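Local coordinates for tail assembly chaperone (Enterobacteria phage HK97, PDB 2OB9), which probably acts as a chaperone in assembly of the phage tail, at residues V33-S39 with D78-T83; R19-V23 with Q111-N117. One frame throughout, in Å; residues are numbered along the deposited sequence.

Contact 1 (V33-S39 with D78-T83); sequences VVLREPS and DVLCDT
Arg36 and Asp78 meet at about a right angle where strand 31-36 of an antiparallel three-stranded sheet runs beside the end of helix 61-79 and the short strand 80-81. The guanidinium grips the carboxylate end-on, NH1 to Asp78 OD2 at 2.8 Å and NH2 to Asp78 OD1 at 3.1 Å, with the two planes 78° apart, so both oxygens are met from above the carboxylate plane. A chi1 of 78° sets Arg36 CG between the backbone N and carbonyl carbon, and the extended chain beyond it carries the guanidinium to Asp78, while Phe18 makes a cation-pi contact with it. NH1 also donates to Glu37 O, a third bond on the group, which should further limit its rotation.

Strand pairing is documented by two bonds joining Val34 and Cys81, a hydrogen-bonded pair: Val34 N to Cys81 O and Cys81 N to Val34 O, both 2.9 Å. Arg36 N donates to Val79 O at 3.1 Å, the N-H...O angle being 170°, extending the pairing onto the last helical residue. Leu35 and Leu80 form the next, non-hydrogen-bonded pair; Leu80 CD1 lies 3.8 Å from Leu35 CD2 and also touches Val33 CG2. Past the strand, Pro38 packs alongside Val79, its CG 3.6 Å from Val79 CG1. Asp78 OD2 takes a second donor, Ser39 N at 2.9 Å, nearly along its C-O axis.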
loop_
_atom_site.group_PDB
_atom_site.type_symbol
_atom_site.label_atom_id
_atom_site.label_comp_id
_atom_site.label_asym_id
_atom_site.label_seq_id
_atom_site.Cartn_x
_atom_site.Cartn_y
_atom_site.Cartn_z
ATOM N N VAL A 33 -40.896 -20.203 6.438
ATOM C CA VAL A 33 -40.335 -18.887 6.698
ATOM C C VAL A 33 -40.191 -18.237 5.332
ATOM O O VAL A 33 -40.348 -18.897 4.303
ATOM C CB VAL A 33 -38.926 -18.950 7.413
ATOM C CG1 VAL A 33 -39.026 -19.719 8.717
ATOM C CG2 VAL A 33 -37.786 -19.523 6.472
ATOM N N VAL A 34 -39.930 -16.938 5.331
ATOM C CA VAL A 34 -39.618 -16.208 4.132
ATOM C C VAL A 34 -38.174 -15.742 4.263
ATOM O O VAL A 34 -37.769 -15.189 5.273
ATOM C CB VAL A 34 -40.601 -15.011 3.925
ATOM C CG1 VAL A 34 -40.067 -14.041 2.876
ATOM C CG2 VAL A 34 -42.011 -15.502 3.532
ATOM N N LEU A 35 -37.391 -16.029 3.247
ATOM C CA LEU A 35 -36.020 -15.580 3.155
ATOM C C LEU A 35 -35.947 -14.448 2.131
ATOM O O LEU A 35 -36.426 -14.585 1.003
ATOM C CB LEU A 35 -35.101 -16.750 2.680
ATOM C CG LEU A 35 -34.934 -17.973 3.601
ATOM C CD1 LEU A 35 -33.894 -18.945 3.050
ATOM C CD2 LEU A 35 -34.596 -17.581 5.070
ATOM N N ARG A 36 -35.338 -13.342 2.540
ATOM C CA ARG A 36 -35.140 -12.183 1.682
ATOM C C ARG A 36 -33.630 -11.959 1.526
ATOM O O ARG A 36 -32.891 -12.327 2.398
ATOM C CB ARG A 36 -35.862 -10.947 2.279
ATOM C CG ARG A 36 -35.151 -10.272 3.441
ATOM C CD ARG A 36 -35.845 -8.965 3.625
ATOM N NE ARG A 36 -35.647 -8.145 4.821
ATOM C CZ ARG A 36 -34.499 -7.611 5.226
ATOM N NH1 ARG A 36 -33.346 -7.951 4.632
ATOM N NH2 ARG A 36 -34.493 -6.773 6.288
ATOM N N GLU A 37 -33.183 -11.417 0.397
ATOM C CA GLU A 37 -31.818 -10.942 0.266
ATOM C C GLU A 37 -31.543 -9.875 1.357
ATOM O O GLU A 37 -32.470 -9.252 1.835
ATOM C CB GLU A 37 -31.583 -10.363 -1.126
ATOM C CG GLU A 37 -32.319 -9.065 -1.380
ATOM C CD GLU A 37 -32.078 -8.561 -2.779
ATOM O OE1 GLU A 37 -30.892 -8.381 -3.124
ATOM O OE2 GLU A 37 -33.064 -8.330 -3.517
ATOM N N PRO A 38 -30.279 -9.706 1.785
ATOM C CA PRO A 38 -30.019 -8.677 2.788
ATOM C C PRO A 38 -30.188 -7.266 2.277
ATOM O O PRO A 38 -29.979 -6.988 1.081
ATOM C CB PRO A 38 -28.551 -8.911 3.176
ATOM C CG PRO A 38 -28.271 -10.311 2.717
ATOM C CD PRO A 38 -29.071 -10.502 1.494
ATOM N N SER A 39 -30.555 -6.390 3.203
ATOM C CA SER A 39 -30.707 -5.008 2.913
ATOM C C SER A 39 -29.316 -4.426 2.757
ATOM O O SER A 39 -28.323 -5.073 3.105
ATOM C CB SER A 39 -31.534 -4.317 4.024
ATOM O OG SER A 39 -30.719 -3.803 5.053
ATOM N N ASP A 78 -31.093 -10.447 9.474
ATOM C CA ASP A 78 -31.655 -9.577 8.500
ATOM C C ASP A 78 -32.389 -10.322 7.399
ATOM O O ASP A 78 -33.385 -9.837 6.858
ATOM C CB ASP A 78 -30.544 -8.731 7.898
ATOM C CG ASP A 78 -31.087 -7.597 7.039
ATOM O OD1 ASP A 78 -31.737 -6.676 7.599
ATOM O OD2 ASP A 78 -30.856 -7.667 5.813
ATOM N N VAL A 79 -31.917 -11.506 7.049
ATOM C CA VAL A 79 -32.576 -12.243 5.977
ATOM C C VAL A 79 -33.836 -12.989 6.377
ATOM O O VAL A 79 -34.647 -13.284 5.519
ATOM C CB VAL A 79 -31.597 -13.187 5.214
ATOM C CG1 VAL A 79 -30.385 -12.412 4.739
ATOM C CG2 VAL A 79 -31.204 -14.417 6.055
ATOM N N LEU A 80 -33.999 -13.299 7.661
ATOM C CA LEU A 80 -35.027 -14.255 8.110
ATOM C C LEU A 80 -36.312 -13.582 8.515
ATOM O O LEU A 80 -36.327 -12.781 9.450
ATOM C CB LEU A 80 -34.533 -15.121 9.303
ATOM C CG LEU A 80 -35.493 -16.240 9.753
ATOM C CD1 LEU A 80 -35.496 -17.368 8.706
ATOM C CD2 LEU A 80 -35.157 -16.794 11.159
ATOM N N CYS A 81 -37.394 -13.960 7.829
ATOM C CA CYS A 81 -38.698 -13.332 7.988
ATOM C C CYS A 81 -39.758 -14.401 8.213
ATOM O O CYS A 81 -39.571 -15.557 7.838
ATOM C CB CYS A 81 -39.036 -12.479 6.749
ATOM S SG CYS A 81 -37.971 -11.031 6.469
ATOM N N ASP A 82 -40.861 -14.011 8.838
ATOM C CA ASP A 82 -42.033 -14.869 8.931
ATOM C C ASP A 82 -42.864 -14.793 7.630
ATOM O O ASP A 82 -42.522 -14.037 6.734
ATOM C CB ASP A 82 -42.852 -14.548 10.193
ATOM C CG ASP A 82 -43.556 -13.180 10.144
ATOM O OD1 ASP A 82 -43.749 -12.607 9.078
ATOM O OD2 ASP A 82 -43.945 -12.670 11.204
ATOM N N THR A 83 -43.944 -15.555 7.529
ATOM C CA THR A 83 -44.736 -15.594 6.286
ATOM C C THR A 83 -45.539 -14.305 5.998
ATOM O O THR A 83 -45.928 -14.054 4.858
ATOM C CB THR A 83 -45.647 -16.848 6.212
ATOM O OG1 THR A 83 -46.498 -16.886 7.367
ATOM C CG2 THR A 83 -44.787 -18.131 6.152
#

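Contact 2 (R19-V23 with Q111-N117); sequences RHKTV and QALDLIN
Leu115 reaches across to strand 20-25, its CD1 lying 3.9 Å from His20 CA and its CD2 packing against CG and CD of Lys21, whose chain it crosses at a slant. This apolar overlap joins an outer strand of the chain's own sheet to the C-terminal part of the 103-113 helix region. Lys21 continues past the leucine and bends at its last torsion, chi4 -102°, which brings NZ to Gln111 O at 3.1 Å. The ammonium stands above that carbonyl plane, 59° out of it, rather than on a lone pair.

Farther along the strand, Val23 and Gln111 approach from opposite directions, and the amide OE1 comes within 3.3 Å of Val23 CG2. At the other end, the extended Arg19 chain delivers NH1 to Leu115 O at 2.9 Å. This donor lies in the carbonyl plane, on a lone pair, and Leu115 O sits at the guanidinium edge. Arg19 NE is salt-bridged to Glu27 of a neighbouring subunit, so one arginine links the 111-117 segment to another copy.

Both cross-contact bonds thus run from a cationic side chain to a backbone carbonyl near the helix C terminus, where the helix dipole would be expected to favour positive charge.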
loop_
_atom_site.group_PDB
_atom_site.type_symbol
_atom_site.label_atom_id
_atom_site.label_comp_id
_atom_site.label_asym_id
_atom_site.label_seq_id
_atom_site.Cartn_x
_atom_site.Cartn_y
_atom_site.Cartn_z
ATOM N N ARG A 19 -35.703 -9.286 -3.399
ATOM C CA ARG A 19 -35.853 -10.699 -3.779
ATOM C C ARG A 19 -36.111 -11.552 -2.526
ATOM O O ARG A 19 -35.535 -11.317 -1.481
ATOM C CB ARG A 19 -34.581 -11.197 -4.459
ATOM C CG ARG A 19 -34.388 -10.581 -5.808
ATOM C CD ARG A 19 -33.160 -11.131 -6.455
ATOM N NE ARG A 19 -32.924 -10.483 -7.725
ATOM C CZ ARG A 19 -31.787 -10.559 -8.400
ATOM N NH1 ARG A 19 -30.782 -11.290 -7.929
ATOM N NH2 ARG A 19 -31.662 -9.913 -9.549
ATOM N N HIS A 20 -36.986 -12.541 -2.633
ATOM C CA HIS A 20 -37.402 -13.290 -1.456
ATOM C C HIS A 20 -38.086 -14.572 -1.885
ATOM O O HIS A 20 -38.498 -14.685 -3.028
ATOM C CB HIS A 20 -38.307 -12.451 -0.545
ATOM C CG HIS A 20 -39.584 -11.988 -1.192
ATOM N ND1 HIS A 20 -40.820 -12.552 -0.911
ATOM C CD2 HIS A 20 -39.820 -10.992 -2.081
ATOM C CE1 HIS A 20 -41.752 -11.933 -1.611
ATOM N NE2 HIS A 20 -41.174 -10.993 -2.338
ATOM N N LYS A 21 -38.183 -15.539 -0.972
ATOM C CA LYS A 21 -38.887 -16.785 -1.262
ATOM C C LYS A 21 -39.431 -17.450 0.004
ATOM O O LYS A 21 -38.988 -17.162 1.107
ATOM C CB LYS A 21 -37.992 -17.771 -2.056
ATOM C CG LYS A 21 -36.593 -17.996 -1.459
ATOM C CD LYS A 21 -35.899 -19.148 -2.180
ATOM C CE LYS A 21 -34.716 -19.638 -1.373
ATOM N NZ LYS A 21 -33.387 -19.168 -1.882
ATOM N N THR A 22 -40.404 -18.337 -0.183
ATOM C CA THR A 22 -40.893 -19.167 0.879
ATOM C C THR A 22 -40.133 -20.471 0.893
ATOM O O THR A 22 -39.988 -21.140 -0.129
ATOM C CB THR A 22 -42.397 -19.397 0.761
ATOM O OG1 THR A 22 -43.062 -18.130 0.837
ATOM C CG2 THR A 22 -42.903 -20.270 1.916
ATOM N N VAL A 23 -39.643 -20.807 2.078
ATOM C CA VAL A 23 -38.868 -21.995 2.357
ATOM C C VAL A 23 -39.559 -22.760 3.517
ATOM O O VAL A 23 -39.928 -22.169 4.526
ATOM C CB VAL A 23 -37.395 -21.582 2.742
ATOM C CG1 VAL A 23 -36.627 -22.713 3.400
ATOM C CG2 VAL A 23 -36.672 -21.113 1.534
ATOM N N GLN A 111 -28.962 -20.161 1.712
ATOM C CA GLN A 111 -30.130 -20.148 0.866
ATOM C C GLN A 111 -30.537 -18.689 0.580
ATOM O O GLN A 111 -30.746 -18.341 -0.582
ATOM C CB GLN A 111 -31.243 -20.937 1.553
ATOM C CG GLN A 111 -32.030 -21.871 0.659
ATOM C CD GLN A 111 -33.089 -22.684 1.408
ATOM O OE1 GLN A 111 -34.090 -23.115 0.818
ATOM N NE2 GLN A 111 -32.871 -22.907 2.695
ATOM N N ALA A 112 -30.586 -17.826 1.612
ATOM C CA ALA A 112 -30.919 -16.393 1.402
ATOM C C ALA A 112 -29.926 -15.638 0.487
ATOM O O ALA A 112 -30.340 -14.862 -0.390
ATOM C CB ALA A 112 -31.083 -15.651 2.723
ATOM N N LEU A 113 -28.630 -15.869 0.704
ATOM C CA LEU A 113 -27.569 -15.281 -0.119
ATOM C C LEU A 113 -27.589 -15.812 -1.560
ATOM O O LEU A 113 -27.151 -15.118 -2.427
ATOM C CB LEU A 113 -26.155 -15.427 0.522
ATOM C CG LEU A 113 -25.996 -14.863 1.952
ATOM C CD1 LEU A 113 -24.584 -15.035 2.506
ATOM C CD2 LEU A 113 -26.449 -13.428 2.017
ATOM N N ASP A 114 -28.120 -17.014 -1.792
ATOM C CA ASP A 114 -28.391 -17.538 -3.151
ATOM C C ASP A 114 -29.287 -16.649 -4.030
ATOM O O ASP A 114 -29.271 -16.772 -5.242
ATOM C CB ASP A 114 -29.058 -18.925 -3.095
ATOM C CG ASP A 114 -28.066 -20.078 -2.942
ATOM O OD1 ASP A 114 -26.845 -19.900 -3.211
ATOM O OD2 ASP A 114 -28.530 -21.183 -2.550
ATOM N N LEU A 115 -30.097 -15.794 -3.414
ATOM C CA LEU A 115 -31.054 -14.976 -4.159
ATOM C C LEU A 115 -30.362 -13.868 -4.930
ATOM O O LEU A 115 -30.854 -13.453 -5.972
ATOM C CB LEU A 115 -32.116 -14.375 -3.238
ATOM C CG LEU A 115 -33.083 -15.325 -2.540
ATOM C CD1 LEU A 115 -33.691 -14.625 -1.373
ATOM C CD2 LEU A 115 -34.144 -15.791 -3.487
ATOM N N ILE A 116 -29.241 -13.388 -4.404
ATOM C CA ILE A 116 -28.446 -12.358 -5.057
ATOM C C ILE A 116 -27.687 -12.958 -6.235
ATOM O O ILE A 116 -27.442 -12.262 -7.228
ATOM C CB ILE A 116 -27.415 -11.759 -4.102
ATOM C CG1 ILE A 116 -28.094 -11.188 -2.870
ATOM C CG2 ILE A 116 -26.569 -10.691 -4.785
ATOM C CD1 ILE A 116 -27.219 -11.317 -1.676
ATOM N N ASN A 117 -27.332 -14.243 -6.138
ATOM C CA ASN A 117 -26.579 -14.917 -7.215
ATOM C C ASN A 117 -27.332 -15.064 -8.558
ATOM O O ASN A 117 -28.487 -14.636 -8.699
ATOM C CB ASN A 117 -25.943 -16.248 -6.739
ATOM C CG ASN A 117 -26.776 -17.487 -7.097
ATOM O OD1 ASN A 117 -27.291 -17.605 -8.212
ATOM N ND2 ASN A 117 -26.872 -18.437 -6.155
#

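How the contacts relate
After helix 6-11 the chain enters strand 20-25 through 19-23, turns into strand 31-36, and passes through 33-39 into helix 40-49. Contact 1 closes a loop of 38 intervening residues, largely helical, when helix 61-79 ends and 78-83 returns to strand 31-36. Contact 2 closes a wider loop of 87 residues as 111-117, at the end of helix 103-113, comes back to strand 20-25; contact 1 is nested within it. Their centres are about 8 Å apart. Backbone bonds between strands 20-25 and 31-36, among them Leu35 O with Lys21 N, connect them, as does Glu37 OE2 with Arg19 N, while Val79 packs on Ala112. Together they tie two helix ends to neighbouring strands of one sheet.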